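PDB 5UR2: bifunctional protein PutA from Bdellovibrio bacteriovorus, which probably carries out both steps of proline oxidation to glutamate, joining a flavin-dependent proline dehydrogenase and an NAD+-dependent L-glutamate gamma-semialdehyde dehydrogenase in one chain. Local coordinates for residues 660-665 with 689-694; 748-753 with 897-902; 581-586 with 639-644; 829-834 with 874-879. All coordinates share one frame; numbering follows the deposited sequence.

All four contacts belong to the aldehyde dehydrogenase part of the chain, and three of them converge on the predicted active-site residues Cys780 and Glu746. Interactions 2 and 4 touch: Lys750 NZ lies 2.9 Å from Ala874 O, and Gly749 N lies 3.1 Å from Glu875 OE2. Interaction 4 meets interaction 3 where Trp641 CH2 packs 3.8 Å from Phe877 CE2. From that junction the side chain of Phe877 comes within about 4 Å of the side chain of Cys780, and that of Asn642 within about 5 Å. Interaction 1 is centred about 20 Å from interaction 3 and about 33 Å from interactions 2 and 4, although its nearest atoms lie about 4 Å from interaction 3, without touching.

Interaction 1: residues 660-665 with 689-694; sequences NTVVMK and GVINFL
Val662 O takes two hydrogen bonds from one residue, Asn692, whose backbone N (2.8 Å) and side-chain ND2 (3.2 Å) arrive from opposite faces of the carbonyl plane. The amide can do this because CG of Asn692 stands beside its own backbone N (chi1 -56°), which turns ND2 back along the strand. The same ND2 also donates to Gly689 O, at 2.9 Å and from above that carbonyl's plane, so the turn leading into the second strand is tied to the first bridge. Asn692 OD1 is taken by Asn502 N, and the whole buried amide is thereby held in a fixed rotation.

The rest of the ladder is regular parallel pairing: Val662 N bonds to Val690 O, Met664 N to Asn692 O in an almost straight line (175° at the hydrogen), and Leu694 N to Met664 O. On the side shared by Val662, Ile691, Met664 and Phe693, the terminal methyl of Met664 does the bridging. The extended chain places CE 3.7 Å from Ile691 CG2 and 4.0 Å from Phe693 CD1, at a slant to the ring. On the other side, Val663 CG1 meets Leu694 CB at 3.9 Å.

Strands 661-665 and 691-693 are neighbours in the Rossmann-type sheet, joined by helix 671-684 as a beta-alpha-beta crossover. Strand 623-638 flanks 661-665 along its other edge. Helices 646-657 and 671-684 pack over the Met664 side, while helix 532-549 lies against Val663 and Asn692.

Interaction 2: residues 748-753 with 897-902; sequences GGKNAV and NSTEYA
Gly749 and Tyr901 bring the two backbones to 5.0 Å between CA atoms, yet no direct hydrogen bond crosses here, and the paired part of strands 751-755 and 901-908 lies further along. The contact is carried by the Tyr901 ring. The peptide of Gly749 lies over one ring face, with its CA 3.6 Å from CG, while Glu900 CB covers the opposite face near the rim. Gly748 O comes obliquely to the ring, 3.1 Å from CD1, and also accepts a hydrogen bond from Ser949 OG.

Lys750 packs through its aliphatic root: CB is 3.8 Å from Tyr901 CD2 and 4.2 Å from Thr899 CG2. A bend at chi2 (69°) then carries the ammonium away to Leu871 O and Ala874 O. Thr899 OG1 accepts from Tyr901 N at 2.9 Å, an ST turn that braces the backbone carrying the ring.

The Gly-Gly-Lys sequence closely follows Glu746, a predicted active-site residue, and belongs to the glutamate signature region of aldehyde dehydrogenases; Tyr901 packs against this glycine-rich segment, with Gly748 about 4 Å from the side chain of the predicted active-site Cys780, just before strands 751-755 and 901-908 pair.

Interaction 3: residues 581-586 with 639-644; sequences LEVGKP and APWNFP
Lys585, Val583 and Pro644 make the tight part of this contact, with Lys585 CD 3.6 Å from Pro644 CD. A bend at chi3 (78°) swings the ammonium past the proline to Asn642 O, where NZ sits 3.1 Å away in the carbonyl plane, on a lone pair. The same nitrogen comes to the Phe643 ring at a slant, in an off-centre cation-pi contact, 4.2 Å from NZ to the ring centroid and 34° off the normal. Asp593 on helix 587-611 supplies a salt bridge and Phe775 a second aromatic partner, so the buried charge is well compensated and would probably stay protonated. Val583, from helix 572-583, divides its branches: CG2 lies 3.8 Å from Pro644 CG, and CG1 reaches Trp641 O at 3.4 Å.

The loose side is the Trp641 indole. Val583 CG1 gives it a glancing apolar touch, 4.3 Å from CE3, and the residue is partly exposed, leaning on loop residues such as Gln669 and Val823.

Residues 640-644 form the Pro-Trp-Asn-Phe-Pro loop of the aldehyde dehydrogenase fold. Lys585 bonds to it through the carbonyl of Asn642, while the side chain of Asn642 leaves the backbone away from residues 581-586. This asparagine contributes to the oxyanion hole in relatives, and Asn642 is consistent with such a place: its side chain lies about 5 Å from that of the predicted nucleophile Cys780, with ND2 bonded to Gln778 O.

Interaction 4: residues 829-834 with 874-879; sequences DRILGT and AEIFGP
Arg830 makes the polar part of the contact, gripping Ile876 O end-on with both terminal nitrogens, NH1 at 2.7 Å and NH2 at 2.9 Å. The oxygen lies at the edge of the guanidinium, close to its plane, and both bonds are somewhat bent, with an angle of 145° at the NH1 hydrogen. The chain runs out from the helix and then folds at chi3 (62°), which brings the edge carrying NH1 and NH2 to the loop. NH2 also passes Phe877 CB, with the guanidinium and ring planes 62° apart.

Ile831, the next residue, is buried and apolar. Its CD1 presses onto the backbone, 3.8 Å from both Phe877 O and Gly878 CA; at Gly878 the methyl lies directly against the main chain. CG2 reaches Pro879 CD at 4.3 Å. One helical turn beyond Arg830, Thr834 turns its methyl to the loop, CG2 meeting Ile876 CD1 at 3.7 Å, while OG1 bonds weakly back to Arg830 O. Ile876 thus meets the helix twice, by its carbonyl at Arg830 and by its side chain at Thr834.

Helix 825-841 packs against the loop that leads from strand 860-863 into strand 880-886, where Pro879 pairs through its backbone with Thr860. Val822 and Met819 pack beside Ile831 and Pro879, and Phe877 projects away from the helix onto Asn642.

Interaction 1: residues 660-665 with 689-694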
loop_
_atom_site.group_PDB
_atom_site.type_symbol
_atom_site.label_atom_id
_atom_site.label_comp_id
_atom_site.label_asym_id
_atom_site.label_seq_id
_atom_site.Cartn_x
_atom_site.Cartn_y
_atom_site.Cartn_z
ATOM N N ASN B 660 -9.643 10.882 -13.764
ATOM C CA ASN B 660 -9.217 12.048 -14.527
ATOM C C ASN B 660 -9.755 11.983 -15.949
ATOM O O ASN B 660 -10.138 10.920 -16.442
ATOM C CB ASN B 660 -7.695 12.148 -14.535
ATOM C CG ASN B 660 -7.113 12.124 -13.136
ATOM O OD1 ASN B 660 -7.121 13.149 -12.426
ATOM N ND2 ASN B 660 -6.615 10.953 -12.718
ATOM N N THR B 661 -9.782 13.132 -16.615
ATOM C CA THR B 661 -10.008 13.139 -18.056
ATOM C C THR B 661 -8.669 13.331 -18.763
ATOM O O THR B 661 -7.656 13.664 -18.139
ATOM C CB THR B 661 -11.029 14.210 -18.469
ATOM O OG1 THR B 661 -10.565 15.508 -18.098
ATOM C CG2 THR B 661 -12.369 13.947 -17.766
ATOM N N VAL B 662 -8.664 13.099 -20.076
ATOM C CA VAL B 662 -7.426 12.883 -20.819
ATOM C C VAL B 662 -7.454 13.617 -22.153
ATOM O O VAL B 662 -8.455 13.584 -22.874
ATOM C CB VAL B 662 -7.194 11.375 -21.069
ATOM C CG1 VAL B 662 -6.014 11.177 -22.007
ATOM C CG2 VAL B 662 -6.979 10.639 -19.756
ATOM N N VAL B 663 -6.348 14.279 -22.486
ATOM C CA VAL B 663 -6.041 14.667 -23.857
ATOM C C VAL B 663 -4.788 13.893 -24.239
ATOM O O VAL B 663 -3.726 14.092 -23.634
ATOM C CB VAL B 663 -5.812 16.171 -24.011
ATOM C CG1 VAL B 663 -5.502 16.485 -25.485
ATOM C CG2 VAL B 663 -7.019 16.957 -23.505
ATOM N N MET B 664 -4.903 12.991 -25.201
ATOM C CA MET B 664 -3.753 12.196 -25.608
ATOM C C MET B 664 -3.216 12.728 -26.934
ATOM O O MET B 664 -3.979 12.969 -27.876
ATOM C CB MET B 664 -4.091 10.706 -25.697
ATOM C CG MET B 664 -5.204 10.337 -26.664
ATOM S SD MET B 664 -5.230 8.542 -26.876
ATOM C CE MET B 664 -6.938 8.244 -27.251
ATOM N N LYS B 665 -1.899 12.952 -26.968
ATOM C CA LYS B 665 -1.144 13.442 -28.113
ATOM C C LYS B 665 -0.202 12.325 -28.544
ATOM O O LYS B 665 0.912 12.206 -28.018
ATOM C CB LYS B 665 -0.358 14.700 -27.732
ATOM C CG LYS B 665 -0.200 15.715 -28.849
ATOM C CD LYS B 665 0.546 15.159 -30.041
ATOM C CE LYS B 665 2.015 14.943 -29.719
ATOM N NZ LYS B 665 2.786 14.414 -30.885
ATOM N N GLY B 689 -15.671 13.538 -24.288
ATOM C CA GLY B 689 -14.773 14.447 -23.599
ATOM C C GLY B 689 -13.918 13.819 -22.514
ATOM O O GLY B 689 -12.941 14.443 -22.089
ATOM N N VAL B 690 -14.253 12.610 -22.044
ATOM C CA VAL B 690 -13.435 11.977 -21.010
ATOM C C VAL B 690 -12.041 11.690 -21.546
ATOM O O VAL B 690 -11.036 11.936 -20.870
ATOM C CB VAL B 690 -14.129 10.705 -20.478
ATOM C CG1 VAL B 690 -13.221 9.933 -19.497
ATOM C CG2 VAL B 690 -15.468 11.081 -19.790
ATOM N N ILE B 691 -11.957 11.225 -22.792
ATOM C CA ILE B 691 -10.693 10.982 -23.473
ATOM C C ILE B 691 -10.756 11.680 -24.828
ATOM O O ILE B 691 -11.725 11.506 -25.571
ATOM C CB ILE B 691 -10.425 9.468 -23.622
ATOM C CG1 ILE B 691 -10.227 8.843 -22.236
ATOM C CG2 ILE B 691 -9.202 9.204 -24.477
ATOM C CD1 ILE B 691 -10.373 7.344 -22.190
ATOM N N ASN B 692 -9.756 12.508 -25.129
ATOM C CA ASN B 692 -9.719 13.235 -26.390
ATOM C C ASN B 692 -8.452 12.893 -27.161
ATOM O O ASN B 692 -7.379 12.728 -26.575
ATOM C CB ASN B 692 -9.820 14.745 -26.164
ATOM C CG ASN B 692 -11.064 15.121 -25.380
ATOM O OD1 ASN B 692 -12.130 15.347 -25.955
ATOM N ND2 ASN B 692 -10.949 15.121 -24.050
ATOM N N PHE B 693 -8.594 12.797 -28.480
ATOM C CA PHE B 693 -7.564 12.298 -29.384
ATOM C C PHE B 693 -7.019 13.465 -30.199
ATOM O O PHE B 693 -7.712 13.992 -31.080
ATOM C CB PHE B 693 -8.150 11.233 -30.295
ATOM C CG PHE B 693 -7.160 10.627 -31.248
ATOM C CD1 PHE B 693 -6.100 9.866 -30.780
ATOM C CD2 PHE B 693 -7.332 10.760 -32.617
ATOM C CE1 PHE B 693 -5.216 9.263 -31.667
ATOM C CE2 PHE B 693 -6.453 10.167 -33.514
ATOM C CZ PHE B 693 -5.394 9.421 -33.043
ATOM N N LEU B 694 -5.774 13.853 -29.917
ATOM C CA LEU B 694 -5.184 15.092 -30.425
ATOM C C LEU B 694 -3.881 14.796 -31.158
ATOM O O LEU B 694 -2.794 15.119 -30.660
ATOM C CB LEU B 694 -4.940 16.078 -29.278
ATOM C CG LEU B 694 -4.500 17.489 -29.704
ATOM C CD1 LEU B 694 -5.658 18.258 -30.323
ATOM C CD2 LEU B 694 -3.913 18.255 -28.542
#

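Interaction 2: residues 748-753 with 897-902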
loop_
_atom_site.group_PDB
_atom_site.type_symbol
_atom_site.label_atom_id
_atom_site.label_comp_id
_atom_site.label_asym_id
_atom_site.label_seq_id
_atom_site.Cartn_x
_atom_site.Cartn_y
_atom_site.Cartn_z
ATOM N N GLY B 748 14.516 6.858 -20.747
ATOM C CA GLY B 748 15.511 6.052 -21.435
ATOM C C GLY B 748 16.672 5.615 -20.556
ATOM O O GLY B 748 16.777 5.941 -19.368
ATOM N N GLY B 749 17.571 4.850 -21.185
ATOM C CA GLY B 749 18.679 4.246 -20.475
ATOM C C GLY B 749 19.854 3.975 -21.386
ATOM O O GLY B 749 19.794 4.170 -22.602
ATOM N N LYS B 750 20.956 3.571 -20.751
ATOM C CA LYS B 750 22.155 3.057 -21.410
ATOM C C LYS B 750 22.470 1.766 -20.667
ATOM O O LYS B 750 23.340 1.733 -19.796
ATOM C CB LYS B 750 23.315 4.052 -21.351
ATOM C CG LYS B 750 24.519 3.659 -22.181
ATOM C CD LYS B 750 24.216 3.749 -23.669
ATOM C CE LYS B 750 25.376 3.248 -24.532
ATOM N NZ LYS B 750 25.071 3.398 -25.994
ATOM N N ASN B 751 21.718 0.718 -20.978
ATOM C CA ASN B 751 21.622 -0.449 -20.119
ATOM C C ASN B 751 22.696 -1.487 -20.436
ATOM O O ASN B 751 22.947 -1.810 -21.601
ATOM C CB ASN B 751 20.230 -1.053 -20.269
ATOM C CG ASN B 751 19.150 0.004 -20.206
ATOM O OD1 ASN B 751 18.961 0.653 -19.165
ATOM N ND2 ASN B 751 18.447 0.202 -21.316
ATOM N N ALA B 752 23.294 -2.040 -19.381
ATOM C CA ALA B 752 24.395 -2.976 -19.505
ATOM C C ALA B 752 23.980 -4.359 -19.013
ATOM O O ALA B 752 23.138 -4.497 -18.122
ATOM C CB ALA B 752 25.620 -2.485 -18.726
ATOM N N VAL B 753 24.563 -5.384 -19.626
ATOM C CA VAL B 753 24.525 -6.749 -19.118
ATOM C C VAL B 753 25.957 -7.143 -18.763
ATOM O O VAL B 753 26.873 -6.985 -19.581
ATOM C CB VAL B 753 23.915 -7.719 -20.148
ATOM C CG1 VAL B 753 23.906 -9.148 -19.588
ATOM C CG2 VAL B 753 22.502 -7.281 -20.507
ATOM N N ASN B 897 27.825 1.349 -13.578
ATOM C CA ASN B 897 27.242 2.451 -12.826
ATOM C C ASN B 897 27.669 3.832 -13.322
ATOM O O ASN B 897 27.246 4.832 -12.741
ATOM C CB ASN B 897 27.613 2.310 -11.347
ATOM C CG ASN B 897 26.842 1.210 -10.660
ATOM O OD1 ASN B 897 25.691 0.915 -11.007
ATOM N ND2 ASN B 897 27.478 0.576 -9.689
ATOM N N SER B 898 28.461 3.915 -14.387
ATOM C CA SER B 898 29.143 5.144 -14.758
ATOM C C SER B 898 28.358 6.027 -15.726
ATOM O O SER B 898 28.911 7.018 -16.202
ATOM C CB SER B 898 30.507 4.795 -15.371
ATOM O OG SER B 898 30.345 4.170 -16.653
ATOM N N THR B 899 27.095 5.717 -16.025
ATOM C CA THR B 899 26.342 6.508 -16.989
ATOM C C THR B 899 25.402 7.492 -16.289
ATOM O O THR B 899 25.281 7.538 -15.064
ATOM C CB THR B 899 25.524 5.635 -17.963
ATOM O OG1 THR B 899 24.324 5.169 -17.327
ATOM C CG2 THR B 899 26.316 4.433 -18.472
ATOM N N GLU B 900 24.725 8.289 -17.123
ATOM C CA GLU B 900 23.652 9.183 -16.721
ATOM C C GLU B 900 22.387 8.444 -16.305
ATOM O O GLU B 900 21.516 9.046 -15.676
ATOM C CB GLU B 900 23.300 10.090 -17.907
ATOM C CG GLU B 900 23.806 11.507 -17.859
ATOM C CD GLU B 900 23.279 12.330 -19.037
ATOM O OE1 GLU B 900 22.787 11.743 -20.030
ATOM O OE2 GLU B 900 23.337 13.574 -18.958
ATOM N N TYR B 901 22.275 7.165 -16.632
ATOM C CA TYR B 901 21.011 6.456 -16.617
ATOM C C TYR B 901 21.004 5.346 -15.575
ATOM O O TYR B 901 22.051 4.878 -15.115
ATOM C CB TYR B 901 20.715 5.873 -18.006
ATOM C CG TYR B 901 20.537 6.930 -19.078
ATOM C CD1 TYR B 901 19.365 7.691 -19.137
ATOM C CD2 TYR B 901 21.518 7.156 -20.044
ATOM C CE1 TYR B 901 19.185 8.649 -20.116
ATOM C CE2 TYR B 901 21.346 8.122 -21.030
ATOM C CZ TYR B 901 20.184 8.868 -21.059
ATOM O OH TYR B 901 19.999 9.819 -22.039
ATOM N N ALA B 902 19.797 4.931 -15.206
ATOM C CA ALA B 902 19.621 3.898 -14.195
ATOM C C ALA B 902 18.278 3.206 -14.424
ATOM O O ALA B 902 17.416 3.131 -13.540
ATOM C CB ALA B 902 19.729 4.512 -12.800
HETATM O O HOH W 1 22.805 1.799 -16.540
#

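Interaction 3: residues 581-586 with 639-644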
loop_
_atom_site.group_PDB
_atom_site.type_symbol
_atom_site.label_atom_id
_atom_site.label_comp_id
_atom_site.label_asym_id
_atom_site.label_seq_id
_atom_site.Cartn_x
_atom_site.Cartn_y
_atom_site.Cartn_z
ATOM N N LEU B 581 2.696 -2.879 -39.702
ATOM C CA LEU B 581 2.827 -2.055 -40.904
ATOM C C LEU B 581 3.245 -0.616 -40.591
ATOM O O LEU B 581 4.081 -0.056 -41.306
ATOM C CB LEU B 581 1.512 -2.069 -41.696
ATOM C CG LEU B 581 1.081 -3.404 -42.319
ATOM C CD1 LEU B 581 -0.310 -3.306 -42.885
ATOM C CD2 LEU B 581 2.059 -3.764 -43.435
ATOM N N GLU B 582 2.683 0.006 -39.544
ATOM C CA GLU B 582 2.973 1.416 -39.293
ATOM C C GLU B 582 4.286 1.620 -38.547
ATOM O O GLU B 582 4.994 2.595 -38.801
ATOM C CB GLU B 582 1.840 2.079 -38.498
ATOM C CG GLU B 582 2.014 3.579 -38.386
ATOM C CD GLU B 582 1.055 4.239 -37.401
ATOM O OE1 GLU B 582 0.521 3.552 -36.514
ATOM O OE2 GLU B 582 0.823 5.463 -37.514
ATOM N N VAL B 583 4.634 0.721 -37.629
ATOM C CA VAL B 583 5.790 0.926 -36.758
ATOM C C VAL B 583 6.940 -0.040 -37.050
ATOM O O VAL B 583 8.038 0.150 -36.507
ATOM C CB VAL B 583 5.373 0.841 -35.272
ATOM C CG1 VAL B 583 6.425 1.418 -34.369
ATOM C CG2 VAL B 583 4.068 1.579 -35.062
ATOM N N GLY B 584 6.746 -1.044 -37.912
ATOM C CA GLY B 584 7.801 -2.011 -38.181
ATOM C C GLY B 584 8.002 -3.029 -37.075
ATOM O O GLY B 584 9.064 -3.656 -36.997
ATOM N N LYS B 585 7.009 -3.231 -36.225
ATOM C CA LYS B 585 7.148 -4.193 -35.138
ATOM C C LYS B 585 7.001 -5.612 -35.684
ATOM O O LYS B 585 5.982 -5.915 -36.317
ATOM C CB LYS B 585 6.104 -3.891 -34.066
ATOM C CG LYS B 585 6.403 -2.565 -33.345
ATOM C CD LYS B 585 5.785 -2.452 -31.949
ATOM C CE LYS B 585 6.548 -3.206 -30.894
ATOM N NZ LYS B 585 6.006 -2.918 -29.539
ATOM N N PRO B 586 7.984 -6.498 -35.481
ATOM C CA PRO B 586 7.817 -7.903 -35.887
ATOM C C PRO B 586 6.618 -8.537 -35.195
ATOM O O PRO B 586 6.185 -8.087 -34.129
ATOM C CB PRO B 586 9.125 -8.564 -35.436
ATOM C CG PRO B 586 10.121 -7.427 -35.369
ATOM C CD PRO B 586 9.328 -6.225 -34.939
ATOM N N ALA B 639 2.784 10.246 -25.585
ATOM C CA ALA B 639 3.177 8.849 -25.619
ATOM C C ALA B 639 4.191 8.592 -26.726
ATOM O O ALA B 639 4.219 9.304 -27.733
ATOM C CB ALA B 639 1.962 7.933 -25.825
ATOM N N PRO B 640 5.025 7.582 -26.572
ATOM C CA PRO B 640 6.040 7.292 -27.597
ATOM C C PRO B 640 5.506 6.385 -28.697
ATOM O O PRO B 640 4.333 5.991 -28.674
ATOM C CB PRO B 640 7.145 6.604 -26.792
ATOM C CG PRO B 640 6.363 5.806 -25.784
ATOM C CD PRO B 640 5.145 6.687 -25.413
ATOM N N TRP B 641 6.356 6.072 -29.680
ATOM C CA TRP B 641 5.979 5.206 -30.793
ATOM C C TRP B 641 6.461 3.768 -30.639
ATOM O O TRP B 641 5.981 2.898 -31.375
ATOM C CB TRP B 641 6.518 5.771 -32.119
ATOM C CG TRP B 641 7.957 6.168 -32.022
ATOM C CD1 TRP B 641 8.454 7.425 -31.781
ATOM C CD2 TRP B 641 9.096 5.295 -32.119
ATOM N NE1 TRP B 641 9.835 7.388 -31.744
ATOM C CE2 TRP B 641 10.250 6.093 -31.934
ATOM C CE3 TRP B 641 9.251 3.918 -32.331
ATOM C CZ2 TRP B 641 11.535 5.557 -31.957
ATOM C CZ3 TRP B 641 10.526 3.385 -32.359
ATOM C CH2 TRP B 641 11.656 4.206 -32.171
ATOM N N ASN B 642 7.415 3.487 -29.738
ATOM C CA ASN B 642 8.069 2.177 -29.794
ATOM C C ASN B 642 7.239 1.062 -29.165
ATOM O O ASN B 642 7.427 -0.109 -29.513
ATOM C CB ASN B 642 9.459 2.235 -29.166
ATOM C CG ASN B 642 9.425 2.436 -27.675
ATOM O OD1 ASN B 642 8.531 3.090 -27.138
ATOM N ND2 ASN B 642 10.429 1.900 -26.992
ATOM N N PHE B 643 6.360 1.375 -28.214
ATOM C CA PHE B 643 5.321 0.448 -27.760
ATOM C C PHE B 643 4.004 1.163 -28.025
ATOM O O PHE B 643 3.383 1.705 -27.098
ATOM C CB PHE B 643 5.487 0.049 -26.294
ATOM C CG PHE B 643 6.642 -0.879 -26.055
ATOM C CD1 PHE B 643 7.926 -0.383 -25.913
ATOM C CD2 PHE B 643 6.443 -2.251 -25.984
ATOM C CE1 PHE B 643 9.006 -1.238 -25.706
ATOM C CE2 PHE B 643 7.515 -3.119 -25.773
ATOM C CZ PHE B 643 8.805 -2.600 -25.641
ATOM N N PRO B 644 3.549 1.172 -29.280
ATOM C CA PRO B 644 2.596 2.209 -29.717
ATOM C C PRO B 644 1.191 2.059 -29.158
ATOM O O PRO B 644 0.480 3.067 -29.092
ATOM C CB PRO B 644 2.623 2.087 -31.249
ATOM C CG PRO B 644 3.053 0.672 -31.508
ATOM C CD PRO B 644 3.989 0.302 -30.387
#

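Interaction 4: residues 829-834 with 874-879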
loop_
_atom_site.group_PDB
_atom_site.type_symbol
_atom_site.label_atom_id
_atom_site.label_comp_id
_atom_site.label_asym_id
_atom_site.label_seq_id
_atom_site.Cartn_x
_atom_site.Cartn_y
_atom_site.Cartn_z
ATOM N N ASP B 829 19.092 7.807 -40.330
ATOM C CA ASP B 829 20.286 8.605 -40.616
ATOM C C ASP B 829 21.099 8.867 -39.357
ATOM O O ASP B 829 22.335 8.855 -39.393
ATOM C CB ASP B 829 19.905 9.919 -41.303
ATOM C CG ASP B 829 19.393 9.709 -42.727
ATOM O OD1 ASP B 829 19.738 8.697 -43.358
ATOM O OD2 ASP B 829 18.630 10.542 -43.221
ATOM N N ARG B 830 20.425 9.138 -38.239
ATOM C CA ARG B 830 21.139 9.365 -36.988
ATOM C C ARG B 830 21.935 8.127 -36.584
ATOM O O ARG B 830 23.109 8.221 -36.206
ATOM C CB ARG B 830 20.140 9.761 -35.897
ATOM C CG ARG B 830 20.745 9.913 -34.525
ATOM C CD ARG B 830 19.689 10.241 -33.467
ATOM N NE ARG B 830 18.679 9.194 -33.297
ATOM C CZ ARG B 830 18.922 8.014 -32.736
ATOM N NH1 ARG B 830 20.140 7.725 -32.303
ATOM N NH2 ARG B 830 17.951 7.120 -32.605
ATOM N N ILE B 831 21.314 6.952 -36.688
ATOM C CA ILE B 831 21.965 5.721 -36.261
ATOM C C ILE B 831 23.139 5.381 -37.169
ATOM O O ILE B 831 24.222 5.021 -36.690
ATOM C CB ILE B 831 20.942 4.578 -36.209
ATOM C CG1 ILE B 831 19.911 4.855 -35.102
ATOM C CG2 ILE B 831 21.662 3.254 -35.965
ATOM C CD1 ILE B 831 18.682 3.974 -35.192
ATOM N N LEU B 832 22.959 5.487 -38.488
ATOM C CA LEU B 832 24.084 5.238 -39.387
ATOM C C LEU B 832 25.219 6.231 -39.152
ATOM O O LEU B 832 26.390 5.901 -39.370
ATOM C CB LEU B 832 23.638 5.284 -40.848
ATOM C CG LEU B 832 23.383 3.927 -41.501
ATOM C CD1 LEU B 832 22.208 3.223 -40.864
ATOM C CD2 LEU B 832 23.232 4.053 -43.014
ATOM N N GLY B 833 24.895 7.457 -38.744
ATOM C CA GLY B 833 25.946 8.396 -38.396
ATOM C C GLY B 833 26.723 7.970 -37.162
ATOM O O GLY B 833 27.955 8.042 -37.139
ATOM N N THR B 834 26.019 7.498 -36.130
ATOM C CA THR B 834 26.704 6.981 -34.950
ATOM C C THR B 834 27.583 5.790 -35.315
ATOM O O THR B 834 28.723 5.674 -34.845
ATOM C CB THR B 834 25.672 6.587 -33.891
ATOM O OG1 THR B 834 25.004 7.763 -33.440
ATOM C CG2 THR B 834 26.340 5.914 -32.694
ATOM N N ALA B 874 26.075 7.632 -24.488
ATOM C CA ALA B 874 24.900 8.249 -25.093
ATOM C C ALA B 874 23.948 7.182 -25.608
ATOM O O ALA B 874 24.372 6.214 -26.247
ATOM C CB ALA B 874 25.313 9.179 -26.244
ATOM N N GLU B 875 22.656 7.355 -25.326
ATOM C CA GLU B 875 21.663 6.379 -25.771
ATOM C C GLU B 875 21.477 6.492 -27.275
ATOM O O GLU B 875 21.350 7.596 -27.808
ATOM C CB GLU B 875 20.323 6.584 -25.057
ATOM C CG GLU B 875 19.248 5.556 -25.448
ATOM C CD GLU B 875 17.898 5.815 -24.769
ATOM O OE1 GLU B 875 17.483 6.996 -24.733
ATOM O OE2 GLU B 875 17.242 4.845 -24.299
ATOM N N ILE B 876 21.473 5.351 -27.966
ATOM C CA ILE B 876 21.398 5.344 -29.416
ATOM C C ILE B 876 20.014 4.953 -29.918
ATOM O O ILE B 876 19.589 5.450 -30.967
ATOM C CB ILE B 876 22.468 4.405 -30.002
ATOM C CG1 ILE B 876 23.867 4.806 -29.518
ATOM C CG2 ILE B 876 22.404 4.421 -31.521
ATOM C CD1 ILE B 876 24.972 3.804 -29.922
ATOM N N PHE B 877 19.296 4.096 -29.190
ATOM C CA PHE B 877 17.966 3.639 -29.597
ATOM C C PHE B 877 18.019 2.976 -30.969
ATOM O O PHE B 877 17.164 3.206 -31.826
ATOM C CB PHE B 877 16.948 4.783 -29.578
ATOM C CG PHE B 877 15.691 4.448 -28.836
ATOM C CD1 PHE B 877 15.697 4.369 -27.441
ATOM C CD2 PHE B 877 14.508 4.211 -29.520
ATOM C CE1 PHE B 877 14.547 4.050 -26.741
ATOM C CE2 PHE B 877 13.352 3.887 -28.834
ATOM C CZ PHE B 877 13.368 3.811 -27.434
ATOM N N GLY B 878 19.051 2.158 -31.174
ATOM C CA GLY B 878 19.256 1.444 -32.407
ATOM C C GLY B 878 19.987 0.139 -32.154
ATOM O O GLY B 878 20.357 -0.187 -31.016
ATOM N N PRO B 879 20.205 -0.689 -33.264
ATOM C CA PRO B 879 20.822 -2.019 -33.097
ATOM C C PRO B 879 22.346 -1.939 -33.025
ATOM O O PRO B 879 23.066 -2.453 -33.884
ATOM C CB PRO B 879 20.318 -2.765 -34.341
ATOM C CG PRO B 879 20.218 -1.699 -35.386
ATOM C CD PRO B 879 19.793 -0.436 -34.658
#